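Long-range contacts in 433aa long hypothetical phosphoribosylglycinamide formyl transferase (Pyrococcus horikoshii, PDB 2DWC), which belongs to the ATP-grasp family of nucleotide-binding proteins and binds adenosine-5'-diphosphate: residues A132-S137 and V287-V292; V209-L214 and M280-D285; P230-H235 and A249-K254; R261-I266 and F276-F281. All blocks are in the same frame, centred on the assembly; numbering follows the deposited sequence.

All four contacts lie within the ATP-grasp region and reach one mixed sheet. Contacts 2 and 4 share Met280 and Phe281 on strand 274-283, so one edge of that strand pairs with 209-213 while a face meets helix 253-270. Contact 1 joins on the strand's other edge, where Trp288 O lies 2.8 Å from Phe281 N, probably as a hydrogen bond; its centre is 7 Å from that of contact 4. Contact 3, 7 Å from contact 2 between centres, lies one strand further on, on 225-238, the other neighbour of 209-219. Contacts 1, 2 and 4 hold residues that touch ADP, whereas in contact 3 Gly234 CA lies about 11 Å from the nearest ADP atom.

Contact 1. Residues A132-S137 and V287-V292; sequences AKVPTS and VWANEV. With ADP (adenosine-5'-diphosphate), chain H.
The CB methyl of Ala289 packs against the CG2 branch of Val134, 3.8 Å away. Val134 presents this branch because its CG1 is anti to the carbonyl carbon (chi1 -66°), leaving CG2 between the backbone N and C. Beside this apolar touch runs the direct polar link: Ala289 N donates to Pro135 O at 2.8 Å with a nearly straight N-H (169°), the donor tilted moderately from the carbonyl plane. Pro135 also sets CG 3.4 Å from Val287 O, and Thr136 lays CB against Ala289 O at 3.6 Å. The Thr136 hydroxyl is used inside its own segment, donating to Ser137 O. At the edge of the Trp288 ring, close to its plane, CD1 lies 3.8 Å from Thr136 O. One water adds an indirect link, accepting from Ser137 N and donating to Ala289 O, at 2.8 Å each. The contact thus docks the loop after helix 121-132 onto strand 286-293 of the ATP-grasp sheet. Farther along that strand, Asn290 and Glu291 both face Glu279 in a classic beta bulge, and their side chains reach the diphosphate: Glu291 OE2 comes 2.7 Å from ADP O3A. Ser137 OG bonds to Glu202 and Arg125, and its CB approaches the adenine amino group. Both backbone polar atoms of Ala289 are therefore satisfied, one directly and one through water, which implies that main-chain bonds supply the polar part of the join, with apolar packing from Val134 and Pro135 beside them, while the side chains of Ser137, Asn290 and Glu291 serve the nucleotide pocket.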
# COMPACT_ATOMS: atom_id res chain seq x y z
N ALA B 132 -26.42 -8.66 -23.03
CA ALA B 132 -25.09 -9.26 -23.06
C ALA B 132 -25.17 -10.63 -23.76
O ALA B 132 -24.20 -11.07 -24.35
CB ALA B 132 -24.54 -9.46 -21.59
N LYS B 133 -26.32 -11.29 -23.62
CA LYS B 133 -26.57 -12.61 -24.20
C LYS B 133 -25.59 -13.64 -23.69
O LYS B 133 -24.81 -14.22 -24.44
CB LYS B 133 -26.50 -12.52 -25.73
CG LYS B 133 -27.55 -11.61 -26.29
CD LYS B 133 -27.41 -11.52 -27.80
CE LYS B 133 -28.47 -10.61 -28.41
NZ LYS B 133 -28.33 -10.57 -29.91
N VAL B 134 -25.60 -13.83 -22.37
CA VAL B 134 -24.71 -14.78 -21.74
C VAL B 134 -25.55 -15.78 -20.99
O VAL B 134 -26.67 -15.49 -20.59
CB VAL B 134 -23.73 -14.09 -20.74
CG1 VAL B 134 -22.77 -13.18 -21.49
CG2 VAL B 134 -24.51 -13.32 -19.70
N PRO B 135 -25.01 -16.99 -20.79
CA PRO B 135 -25.77 -18.01 -20.07
C PRO B 135 -25.98 -17.68 -18.60
O PRO B 135 -25.10 -17.11 -17.95
CB PRO B 135 -24.93 -19.28 -20.27
CG PRO B 135 -23.54 -18.77 -20.44
CD PRO B 135 -23.67 -17.45 -21.19
N THR B 136 -27.15 -18.02 -18.09
CA THR B 136 -27.46 -17.80 -16.68
C THR B 136 -28.36 -18.92 -16.24
O THR B 136 -28.81 -19.73 -17.06
CB THR B 136 -28.28 -16.51 -16.44
OG1 THR B 136 -29.62 -16.71 -16.92
CG2 THR B 136 -27.67 -15.32 -17.15
N SER B 137 -28.61 -18.98 -14.94
CA SER B 137 -29.53 -19.97 -14.38
C SER B 137 -30.90 -19.72 -15.00
O SER B 137 -31.22 -18.60 -15.39
CB SER B 137 -29.63 -19.80 -12.87
OG SER B 137 -30.16 -18.51 -12.52
N VAL B 287 -19.89 -22.49 -17.65
CA VAL B 287 -19.91 -21.26 -16.83
C VAL B 287 -21.28 -20.56 -16.95
O VAL B 287 -21.86 -20.47 -18.04
CB VAL B 287 -18.78 -20.30 -17.30
CG1 VAL B 287 -18.71 -19.04 -16.41
CG2 VAL B 287 -17.45 -21.04 -17.27
N TRP B 288 -21.79 -20.09 -15.82
CA TRP B 288 -23.07 -19.36 -15.79
C TRP B 288 -22.82 -17.99 -15.18
O TRP B 288 -22.13 -17.91 -14.17
CB TRP B 288 -24.08 -20.06 -14.89
CG TRP B 288 -24.57 -21.41 -15.37
CD1 TRP B 288 -25.74 -21.66 -16.05
CD2 TRP B 288 -23.97 -22.69 -15.11
NE1 TRP B 288 -25.90 -23.02 -16.22
CE2 TRP B 288 -24.84 -23.68 -15.66
CE3 TRP B 288 -22.80 -23.11 -14.46
CZ2 TRP B 288 -24.56 -25.05 -15.57
CZ3 TRP B 288 -22.52 -24.49 -14.38
CH2 TRP B 288 -23.40 -25.44 -14.93
N ALA B 289 -23.39 -16.93 -15.76
CA ALA B 289 -23.25 -15.58 -15.19
C ALA B 289 -24.28 -15.45 -14.10
O ALA B 289 -25.44 -15.80 -14.30
CB ALA B 289 -23.48 -14.48 -16.25
N ASN B 290 -23.87 -14.92 -12.95
CA ASN B 290 -24.80 -14.80 -11.85
C ASN B 290 -25.22 -13.35 -11.70
O ASN B 290 -26.38 -13.02 -11.89
CB ASN B 290 -24.15 -15.34 -10.58
CG ASN B 290 -24.97 -15.08 -9.34
OD1 ASN B 290 -26.19 -14.98 -9.40
ND2 ASN B 290 -24.30 -15.00 -8.18
N GLU B 291 -24.28 -12.48 -11.35
CA GLU B 291 -24.65 -11.07 -11.21
C GLU B 291 -23.36 -10.26 -11.38
O GLU B 291 -22.33 -10.80 -11.72
CB GLU B 291 -25.28 -10.83 -9.84
CG GLU B 291 -24.33 -11.07 -8.69
CD GLU B 291 -25.03 -10.99 -7.34
OE1 GLU B 291 -26.10 -10.36 -7.28
OE2 GLU B 291 -24.50 -11.54 -6.35
N VAL B 292 -23.41 -8.95 -11.16
CA VAL B 292 -22.18 -8.17 -11.33
C VAL B 292 -22.21 -6.92 -10.45
O VAL B 292 -23.26 -6.32 -10.25
CB VAL B 292 -21.99 -7.78 -12.84
CG1 VAL B 292 -23.27 -7.28 -13.39
CG2 VAL B 292 -20.91 -6.69 -13.01
PB ADP H . -26.32 -11.65 -3.19
O1B ADP H . -25.55 -10.46 -3.63
O2B ADP H . -25.75 -12.69 -2.10
O3B ADP H . -27.92 -11.72 -3.35
PA ADP H . -26.96 -13.89 -4.75
O1A ADP H . -28.20 -13.89 -3.94
O2A ADP H . -27.29 -13.81 -6.32
O3A ADP H . -26.02 -12.62 -4.44
O5' ADP H . -26.08 -15.21 -4.50
C5' ADP H . -25.62 -15.53 -3.19
C4' ADP H . -25.15 -16.99 -3.18
O4' ADP H . -26.25 -17.91 -3.21
C3' ADP H . -24.36 -17.27 -4.46
O3' ADP H . -23.02 -16.80 -4.30
C2' ADP H . -24.39 -18.80 -4.39
O2' ADP H . -23.56 -19.23 -3.30
C1' ADP H . -25.86 -19.03 -4.04
N9 ADP H . -26.70 -18.99 -5.26
C8 ADP H . -27.37 -17.94 -5.73
N7 ADP H . -28.04 -18.30 -6.83
C5 ADP H . -27.80 -19.58 -7.05
C6 ADP H . -28.19 -20.49 -8.03
N6 ADP H . -29.04 -20.12 -8.99
N1 ADP H . -27.73 -21.75 -7.97
C2 ADP H . -26.92 -22.14 -7.01
N3 ADP H . -26.53 -21.30 -6.06
C4 ADP H . -26.94 -20.03 -6.05
O HOH W 1 -26.88 -17.86 -13.01

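Contact 2. Residues V209-L214 and M280-D285; sequences VEVTEL and MFVKGD. With ADP (adenosine-5'-diphosphate), chain H.
The Glu210 carboxylate runs alongside the Phe281 ring, both groups extending in one direction, with their planes 76° apart. OE2 of Glu210 sits at the ring's edge, near its plane and 3.9 Å from CE1, while the Phe207 ring stacks with Phe281 and the adenine approaches it, CZ being 3.6 Å from ADP C5. Glu210 and Phe281 sit on neighbouring antiparallel strands of the ATP-grasp sheet; the axes of 209-213 and 280-283 approach to 4.8 Å. The two residues form the non-hydrogen-bonded pair, flanked by the hydrogen-bonded pairs Val211 with Met280 and Val209 with Val282; of the four bonds, Val209 N to Val282 O is weak. The Glu210 chain runs extended beyond CG (chi2 -178°), which carries the carboxylate out to the ribose. There its two oxygens take one hydroxyl each: ADP O2' donates to OE1 at 2.6 Å and O3' to OE2, the latter separation being so short that its exact value is doubtful. This two-pronged grip should fix the carboxylate's rotation. The valines and Met280 turn to the sheet's other face, where Val211 CG2 touches Met280 CB at 3.8 Å and Val282 CG2 at 4.1 Å.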
# COMPACT_ATOMS: atom_id res chain seq x y z
N VAL B 209 -17.35 -24.19 -8.10
CA VAL B 209 -16.88 -22.99 -7.41
C VAL B 209 -17.47 -21.74 -8.03
O VAL B 209 -17.87 -21.74 -9.18
CB VAL B 209 -15.34 -22.91 -7.49
CG1 VAL B 209 -14.91 -22.71 -8.95
CG2 VAL B 209 -14.79 -21.81 -6.57
N GLU B 210 -17.52 -20.67 -7.24
CA GLU B 210 -18.02 -19.39 -7.74
C GLU B 210 -16.77 -18.56 -7.97
O GLU B 210 -15.82 -18.65 -7.18
CB GLU B 210 -18.86 -18.68 -6.69
CG GLU B 210 -19.90 -19.49 -6.01
CD GLU B 210 -20.69 -18.65 -5.04
OE1 GLU B 210 -20.99 -19.16 -3.94
OE2 GLU B 210 -21.02 -17.48 -5.37
N VAL B 211 -16.78 -17.73 -9.00
CA VAL B 211 -15.61 -16.90 -9.28
C VAL B 211 -16.02 -15.45 -9.54
O VAL B 211 -17.13 -15.16 -9.97
CB VAL B 211 -14.84 -17.39 -10.52
CG1 VAL B 211 -14.28 -18.81 -10.30
CG2 VAL B 211 -15.77 -17.36 -11.72
N THR B 212 -15.10 -14.54 -9.24
CA THR B 212 -15.35 -13.13 -9.51
C THR B 212 -14.33 -12.77 -10.57
O THR B 212 -13.13 -13.01 -10.35
CB THR B 212 -15.00 -12.24 -8.29
OG1 THR B 212 -15.80 -12.60 -7.15
CG2 THR B 212 -15.30 -10.78 -8.64
N GLU B 213 -14.78 -12.31 -11.74
CA GLU B 213 -13.83 -11.87 -12.75
C GLU B 213 -13.77 -10.34 -12.64
O GLU B 213 -14.78 -9.64 -12.88
CB GLU B 213 -14.28 -12.28 -14.16
CG GLU B 213 -13.32 -11.79 -15.25
CD GLU B 213 -11.87 -12.20 -15.00
OE1 GLU B 213 -11.66 -13.34 -14.53
OE2 GLU B 213 -10.93 -11.41 -15.30
N LEU B 214 -12.57 -9.83 -12.31
CA LEU B 214 -12.38 -8.39 -12.10
C LEU B 214 -12.03 -7.64 -13.36
O LEU B 214 -10.97 -7.00 -13.44
CB LEU B 214 -11.30 -8.21 -11.02
CG LEU B 214 -11.71 -8.79 -9.66
CD1 LEU B 214 -10.46 -8.92 -8.75
CD2 LEU B 214 -12.80 -7.88 -9.01
N MET B 280 -19.68 -15.39 -11.37
CA MET B 280 -20.06 -16.53 -12.21
C MET B 280 -19.97 -17.85 -11.46
O MET B 280 -19.24 -17.96 -10.47
CB MET B 280 -19.13 -16.60 -13.41
CG MET B 280 -19.28 -15.41 -14.35
SD MET B 280 -18.14 -15.50 -15.71
CE MET B 280 -17.69 -13.84 -16.00
N PHE B 281 -20.73 -18.84 -11.92
CA PHE B 281 -20.68 -20.18 -11.32
C PHE B 281 -19.94 -21.06 -12.35
O PHE B 281 -20.16 -20.92 -13.55
CB PHE B 281 -22.10 -20.77 -11.10
CG PHE B 281 -22.99 -19.91 -10.24
CD1 PHE B 281 -22.50 -19.29 -9.10
CD2 PHE B 281 -24.36 -19.80 -10.53
CE1 PHE B 281 -23.35 -18.57 -8.24
CE2 PHE B 281 -25.22 -19.09 -9.69
CZ PHE B 281 -24.71 -18.47 -8.54
N VAL B 282 -19.08 -21.95 -11.87
CA VAL B 282 -18.33 -22.83 -12.77
C VAL B 282 -18.50 -24.29 -12.39
O VAL B 282 -18.38 -24.66 -11.22
CB VAL B 282 -16.80 -22.52 -12.74
CG1 VAL B 282 -16.05 -23.47 -13.71
CG2 VAL B 282 -16.55 -21.07 -13.15
N LYS B 283 -18.78 -25.13 -13.39
CA LYS B 283 -18.91 -26.58 -13.13
C LYS B 283 -18.20 -27.20 -14.34
O LYS B 283 -18.73 -27.21 -15.44
CB LYS B 283 -20.38 -27.00 -13.09
CG LYS B 283 -20.60 -28.31 -12.32
CD LYS B 283 -21.66 -29.15 -12.96
CE LYS B 283 -21.73 -30.51 -12.27
NZ LYS B 283 -22.33 -31.52 -13.20
N GLY B 284 -16.97 -27.66 -14.14
CA GLY B 284 -16.20 -28.19 -15.25
C GLY B 284 -15.89 -27.08 -16.24
O GLY B 284 -15.36 -26.03 -15.85
N ASP B 285 -16.23 -27.28 -17.51
CA ASP B 285 -15.96 -26.25 -18.51
C ASP B 285 -17.18 -25.33 -18.67
O ASP B 285 -17.12 -24.35 -19.44
CB ASP B 285 -15.66 -26.87 -19.88
CG ASP B 285 -14.29 -27.57 -19.95
OD1 ASP B 285 -13.94 -28.07 -21.05
OD2 ASP B 285 -13.55 -27.62 -18.93
PB ADP H . -26.32 -11.65 -3.19
O1B ADP H . -25.55 -10.46 -3.63
O2B ADP H . -25.75 -12.69 -2.10
O3B ADP H . -27.92 -11.72 -3.35
PA ADP H . -26.96 -13.89 -4.75
O1A ADP H . -28.20 -13.89 -3.94
O2A ADP H . -27.29 -13.81 -6.32
O3A ADP H . -26.02 -12.62 -4.44
O5' ADP H . -26.08 -15.21 -4.50
C5' ADP H . -25.62 -15.53 -3.19
C4' ADP H . -25.15 -16.99 -3.18
O4' ADP H . -26.25 -17.91 -3.21
C3' ADP H . -24.36 -17.27 -4.46
O3' ADP H . -23.02 -16.80 -4.30
C2' ADP H . -24.39 -18.80 -4.39
O2' ADP H . -23.56 -19.23 -3.30
C1' ADP H . -25.86 -19.03 -4.04
N9 ADP H . -26.70 -18.99 -5.26
C8 ADP H . -27.37 -17.94 -5.73
N7 ADP H . -28.04 -18.30 -6.83
C5 ADP H . -27.80 -19.58 -7.05
C6 ADP H . -28.19 -20.49 -8.03
N6 ADP H . -29.04 -20.12 -8.99
N1 ADP H . -27.73 -21.75 -7.97
C2 ADP H . -26.92 -22.14 -7.01
N3 ADP H . -26.53 -21.30 -6.06
C4 ADP H . -26.94 -20.03 -6.05

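Contact 3. Residues P230-H235 and A249-K254; sequences PKPVGH and AEISEK
The backbones of 230-235 and 249-254 come closest at Gly234 and Ala249, whose CA atoms are 4.5 Å apart, and one hydrogen bond joins the segments: Ala249 N donates to Pro232 O at 3.0 Å. It is bent (150° at the hydrogen), and the donor lies well off the carbonyl plane, by 43°. This contact closes the base of the beta hairpin of strands 225-238 and 241-247, where the chain leaves the sheet for helix 253-270. The exit is tightly curved, with Glu250 at the centre of an inverse gamma turn and Ser252 as the helix N-cap, its OG bonded to Ala255 N and to Asp285. Among the side chains Ala249 is central. Its CB points into strand 225-238 and approaches Gly234 N to 3.7 Å, an approach that the lack of a side chain on Gly234 probably eases, and it meets Pro232 CB at 4.1 Å. Pro232 also packs on Glu213 of the neighbouring strand and on Val259 and Tyr260 of the helix, so its ring fills the angle between sheet and helix. Ile251 adds a further apolar touch: its chi1 of 64° brings the far end of the side chain to the proline, CD1 reaching Pro232 CG at 4.2 Å.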
# COMPACT_ATOMS: atom_id res chain seq x y z
N PRO B 230 -8.00 -9.80 -15.22
CA PRO B 230 -7.11 -10.44 -14.24
C PRO B 230 -7.50 -11.93 -14.18
O PRO B 230 -8.56 -12.34 -14.71
CB PRO B 230 -7.50 -9.78 -12.89
CG PRO B 230 -8.02 -8.42 -13.30
CD PRO B 230 -8.81 -8.72 -14.62
N LYS B 231 -6.69 -12.74 -13.51
CA LYS B 231 -7.07 -14.14 -13.37
C LYS B 231 -8.35 -14.22 -12.52
O LYS B 231 -8.55 -13.42 -11.60
CB LYS B 231 -5.94 -14.92 -12.68
CG LYS B 231 -4.76 -15.17 -13.58
CD LYS B 231 -5.14 -16.37 -14.48
CE LYS B 231 -4.00 -16.85 -15.31
NZ LYS B 231 -4.41 -18.14 -15.99
N PRO B 232 -9.24 -15.19 -12.80
CA PRO B 232 -10.47 -15.33 -12.01
C PRO B 232 -10.16 -15.51 -10.50
O PRO B 232 -9.14 -16.12 -10.13
CB PRO B 232 -11.12 -16.61 -12.60
CG PRO B 232 -10.64 -16.62 -14.01
CD PRO B 232 -9.18 -16.16 -13.91
N VAL B 233 -11.03 -14.99 -9.65
CA VAL B 233 -10.86 -15.09 -8.21
C VAL B 233 -11.88 -16.07 -7.67
O VAL B 233 -13.08 -15.87 -7.83
CB VAL B 233 -11.07 -13.67 -7.53
CG1 VAL B 233 -11.32 -13.80 -6.02
CG2 VAL B 233 -9.85 -12.82 -7.81
N GLY B 234 -11.43 -17.15 -7.04
CA GLY B 234 -12.41 -18.04 -6.47
C GLY B 234 -12.86 -17.59 -5.08
O GLY B 234 -12.12 -16.85 -4.40
N HIS B 235 -14.06 -17.98 -4.64
CA HIS B 235 -14.50 -17.62 -3.29
C HIS B 235 -15.67 -18.45 -2.81
O HIS B 235 -16.28 -19.18 -3.58
CB HIS B 235 -14.90 -16.13 -3.22
CG HIS B 235 -16.01 -15.75 -4.16
ND1 HIS B 235 -17.34 -15.77 -3.79
CD2 HIS B 235 -15.99 -15.32 -5.45
CE1 HIS B 235 -18.08 -15.35 -4.80
NE2 HIS B 235 -17.29 -15.07 -5.82
N ALA B 249 -8.42 -18.94 -9.42
CA ALA B 249 -9.41 -20.00 -9.17
C ALA B 249 -8.89 -21.27 -9.88
O ALA B 249 -8.33 -21.20 -10.97
CB ALA B 249 -10.75 -19.59 -9.76
N GLU B 250 -9.08 -22.43 -9.27
CA GLU B 250 -8.59 -23.66 -9.87
C GLU B 250 -9.65 -24.24 -10.79
O GLU B 250 -10.39 -25.16 -10.42
CB GLU B 250 -8.22 -24.64 -8.76
CG GLU B 250 -7.01 -24.14 -7.94
CD GLU B 250 -6.54 -25.16 -6.89
OE1 GLU B 250 -7.24 -25.35 -5.87
OE2 GLU B 250 -5.46 -25.77 -7.10
N ILE B 251 -9.75 -23.65 -11.97
CA ILE B 251 -10.71 -24.05 -12.99
C ILE B 251 -9.97 -24.37 -14.29
O ILE B 251 -8.81 -23.98 -14.47
CB ILE B 251 -11.77 -22.92 -13.25
CG1 ILE B 251 -11.09 -21.67 -13.83
CG2 ILE B 251 -12.54 -22.64 -11.95
CD1 ILE B 251 -12.07 -20.54 -14.23
N SER B 252 -10.64 -25.08 -15.20
CA SER B 252 -10.01 -25.44 -16.46
C SER B 252 -9.70 -24.25 -17.32
O SER B 252 -10.31 -23.17 -17.18
CB SER B 252 -10.89 -26.41 -17.26
OG SER B 252 -12.11 -25.78 -17.63
N GLU B 253 -8.75 -24.45 -18.22
CA GLU B 253 -8.35 -23.41 -19.15
C GLU B 253 -9.55 -23.07 -20.03
O GLU B 253 -9.74 -21.91 -20.41
CB GLU B 253 -7.18 -23.90 -19.98
CG GLU B 253 -6.26 -22.78 -20.37
CD GLU B 253 -4.89 -23.26 -20.78
OE1 GLU B 253 -4.28 -24.05 -20.01
OE2 GLU B 253 -4.41 -22.84 -21.85
N LYS B 254 -10.38 -24.06 -20.35
CA LYS B 254 -11.58 -23.79 -21.15
C LYS B 254 -12.56 -22.91 -20.37
O LYS B 254 -13.11 -21.95 -20.90
CB LYS B 254 -12.30 -25.08 -21.56
CG LYS B 254 -11.62 -25.80 -22.70
CD LYS B 254 -12.52 -26.85 -23.34
CE LYS B 254 -11.74 -27.57 -24.46
NZ LYS B 254 -12.62 -28.47 -25.27

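Contact 4. Residues R261-I266 and F276-F281; sequences RIAKRI and FGVEMF. With ADP (adenosine-5'-diphosphate), chain H.
The terminal methyl of Met280 presses close to the helix backbone itself, CE lying 3.5 Å from Ala263 N and 3.7 Å from Ala263 CB. The chain runs straight through chi2, but chi3 is -144°, away from a staggered value, and this turn of the last bond sets CE against the helix. Ile262 and Met280 run alongside one another in opposing senses, and the CG2 branch of Ile262 meets both SD and CE of Met280, each at 3.8 Å. One turn on, Ile266 CD1 touches Val278 CG1 at 3.7 Å; with CG1 anti to the Val278 backbone N (chi1 -174°), it is this branch that meets Ile266, while Val278 CG2 meets Ala263 CB at a looser 4.2 Å. All the touching side chains are buried and apolar. This is helix-on-sheet packing in the ATP-grasp region: the axes of 261-266 and 277-281 approach to 9.4 Å, with 135° between their N-to-C directions. Glu279, between the two strand residues, points away from the helix and bonds to His235 and Thr212. Around the contact, Ile262 also rests on Val287 and Ala289 of strand 286-293, and Ala263 on Glu213 of strand 209-219 and Phe229 of strand 225-238, so the helix spans four adjoining strands.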
# COMPACT_ATOMS: atom_id res chain seq x y z
N ARG B 261 -14.82 -14.50 -21.75
CA ARG B 261 -15.79 -14.18 -22.79
C ARG B 261 -17.10 -13.61 -22.23
O ARG B 261 -17.65 -12.62 -22.76
CB ARG B 261 -16.08 -15.47 -23.61
CG ARG B 261 -16.95 -15.24 -24.87
CD ARG B 261 -17.41 -16.58 -25.50
NE ARG B 261 -18.46 -17.26 -24.73
CZ ARG B 261 -19.73 -16.86 -24.66
NH1 ARG B 261 -20.13 -15.77 -25.32
NH2 ARG B 261 -20.60 -17.57 -23.95
N ILE B 262 -17.61 -14.25 -21.18
CA ILE B 262 -18.88 -13.83 -20.55
C ILE B 262 -18.69 -12.46 -19.90
O ILE B 262 -19.54 -11.55 -20.06
CB ILE B 262 -19.32 -14.88 -19.51
CG1 ILE B 262 -19.90 -16.09 -20.27
CG2 ILE B 262 -20.39 -14.31 -18.57
CD1 ILE B 262 -20.10 -17.28 -19.46
N ALA B 263 -17.59 -12.30 -19.16
CA ALA B 263 -17.33 -10.98 -18.53
C ALA B 263 -17.26 -9.88 -19.60
O ALA B 263 -17.84 -8.81 -19.44
CB ALA B 263 -15.96 -11.04 -17.70
N LYS B 264 -16.58 -10.14 -20.72
CA LYS B 264 -16.47 -9.12 -21.76
C LYS B 264 -17.83 -8.70 -22.33
O LYS B 264 -18.08 -7.50 -22.56
CB LYS B 264 -15.56 -9.62 -22.90
CG LYS B 264 -15.39 -8.66 -24.09
CD LYS B 264 -14.60 -7.44 -23.74
CE LYS B 264 -13.96 -6.78 -24.99
NZ LYS B 264 -14.97 -6.29 -25.98
N ARG B 265 -18.70 -9.68 -22.55
CA ARG B 265 -20.03 -9.38 -23.09
C ARG B 265 -20.81 -8.51 -22.10
O ARG B 265 -21.52 -7.60 -22.50
CB ARG B 265 -20.80 -10.68 -23.36
CG ARG B 265 -20.45 -11.33 -24.71
CD ARG B 265 -21.27 -12.60 -24.87
NE ARG B 265 -21.24 -13.15 -26.22
CZ ARG B 265 -21.71 -12.52 -27.29
NH1 ARG B 265 -22.25 -11.31 -27.18
NH2 ARG B 265 -21.66 -13.13 -28.47
N ILE B 266 -20.63 -8.77 -20.81
CA ILE B 266 -21.34 -8.00 -19.80
C ILE B 266 -20.78 -6.59 -19.66
O ILE B 266 -21.53 -5.62 -19.66
CB ILE B 266 -21.29 -8.70 -18.44
CG1 ILE B 266 -22.20 -9.94 -18.49
CG2 ILE B 266 -21.76 -7.73 -17.31
CD1 ILE B 266 -21.94 -10.96 -17.36
N PHE B 276 -15.02 -4.08 -12.61
CA PHE B 276 -16.32 -4.69 -12.37
C PHE B 276 -16.08 -6.03 -11.69
O PHE B 276 -15.11 -6.71 -12.01
CB PHE B 276 -17.02 -4.97 -13.72
CG PHE B 276 -17.47 -3.74 -14.47
CD1 PHE B 276 -16.55 -2.96 -15.16
CD2 PHE B 276 -18.81 -3.36 -14.47
CE1 PHE B 276 -16.96 -1.79 -15.84
CE2 PHE B 276 -19.24 -2.19 -15.17
CZ PHE B 276 -18.30 -1.42 -15.84
N GLY B 277 -16.94 -6.42 -10.77
CA GLY B 277 -16.78 -7.72 -10.15
C GLY B 277 -17.88 -8.59 -10.80
O GLY B 277 -19.03 -8.59 -10.36
N VAL B 278 -17.53 -9.30 -11.87
CA VAL B 278 -18.54 -10.16 -12.51
C VAL B 278 -18.56 -11.52 -11.83
O VAL B 278 -17.56 -12.25 -11.86
CB VAL B 278 -18.21 -10.31 -14.02
CG1 VAL B 278 -19.36 -11.07 -14.69
CG2 VAL B 278 -17.98 -8.92 -14.65
N GLU B 279 -19.71 -11.89 -11.27
CA GLU B 279 -19.86 -13.12 -10.51
C GLU B 279 -20.35 -14.24 -11.42
O GLU B 279 -21.31 -14.04 -12.14
CB GLU B 279 -20.87 -12.90 -9.39
CG GLU B 279 -20.38 -11.97 -8.26
CD GLU B 279 -19.10 -12.48 -7.64
OE1 GLU B 279 -18.99 -13.71 -7.40
OE2 GLU B 279 -18.19 -11.65 -7.39
N MET B 280 -19.68 -15.39 -11.37
CA MET B 280 -20.06 -16.53 -12.21
C MET B 280 -19.97 -17.85 -11.46
O MET B 280 -19.24 -17.96 -10.47
CB MET B 280 -19.13 -16.60 -13.41
CG MET B 280 -19.28 -15.41 -14.35
SD MET B 280 -18.14 -15.50 -15.71
CE MET B 280 -17.69 -13.84 -16.00
N PHE B 281 -20.73 -18.84 -11.92
CA PHE B 281 -20.68 -20.18 -11.32
C PHE B 281 -19.94 -21.06 -12.35
O PHE B 281 -20.16 -20.92 -13.55
CB PHE B 281 -22.10 -20.77 -11.10
CG PHE B 281 -22.99 -19.91 -10.24
CD1 PHE B 281 -22.50 -19.29 -9.10
CD2 PHE B 281 -24.36 -19.80 -10.53
CE1 PHE B 281 -23.35 -18.57 -8.24
CE2 PHE B 281 -25.22 -19.09 -9.69
CZ PHE B 281 -24.71 -18.47 -8.54
PB ADP H . -26.32 -11.65 -3.19
O1B ADP H . -25.55 -10.46 -3.63
O2B ADP H . -25.75 -12.69 -2.10
O3B ADP H . -27.92 -11.72 -3.35
PA ADP H . -26.96 -13.89 -4.75
O1A ADP H . -28.20 -13.89 -3.94
O2A ADP H . -27.29 -13.81 -6.32
O3A ADP H . -26.02 -12.62 -4.44
O5' ADP H . -26.08 -15.21 -4.50
C5' ADP H . -25.62 -15.53 -3.19
C4' ADP H . -25.15 -16.99 -3.18
O4' ADP H . -26.25 -17.91 -3.21
C3' ADP H . -24.36 -17.27 -4.46
O3' ADP H . -23.02 -16.80 -4.30
C2' ADP H . -24.39 -18.80 -4.39
O2' ADP H . -23.56 -19.23 -3.30
C1' ADP H . -25.86 -19.03 -4.04
N9 ADP H . -26.70 -18.99 -5.26
C8 ADP H . -27.37 -17.94 -5.73
N7 ADP H . -28.04 -18.30 -6.83
C5 ADP H . -27.80 -19.58 -7.05
C6 ADP H . -28.19 -20.49 -8.03
N6 ADP H . -29.04 -20.12 -8.99
N1 ADP H . -27.73 -21.75 -7.97
C2 ADP H . -26.92 -22.14 -7.01
N3 ADP H . -26.53 -21.30 -6.06
C4 ADP H . -26.94 -20.03 -6.05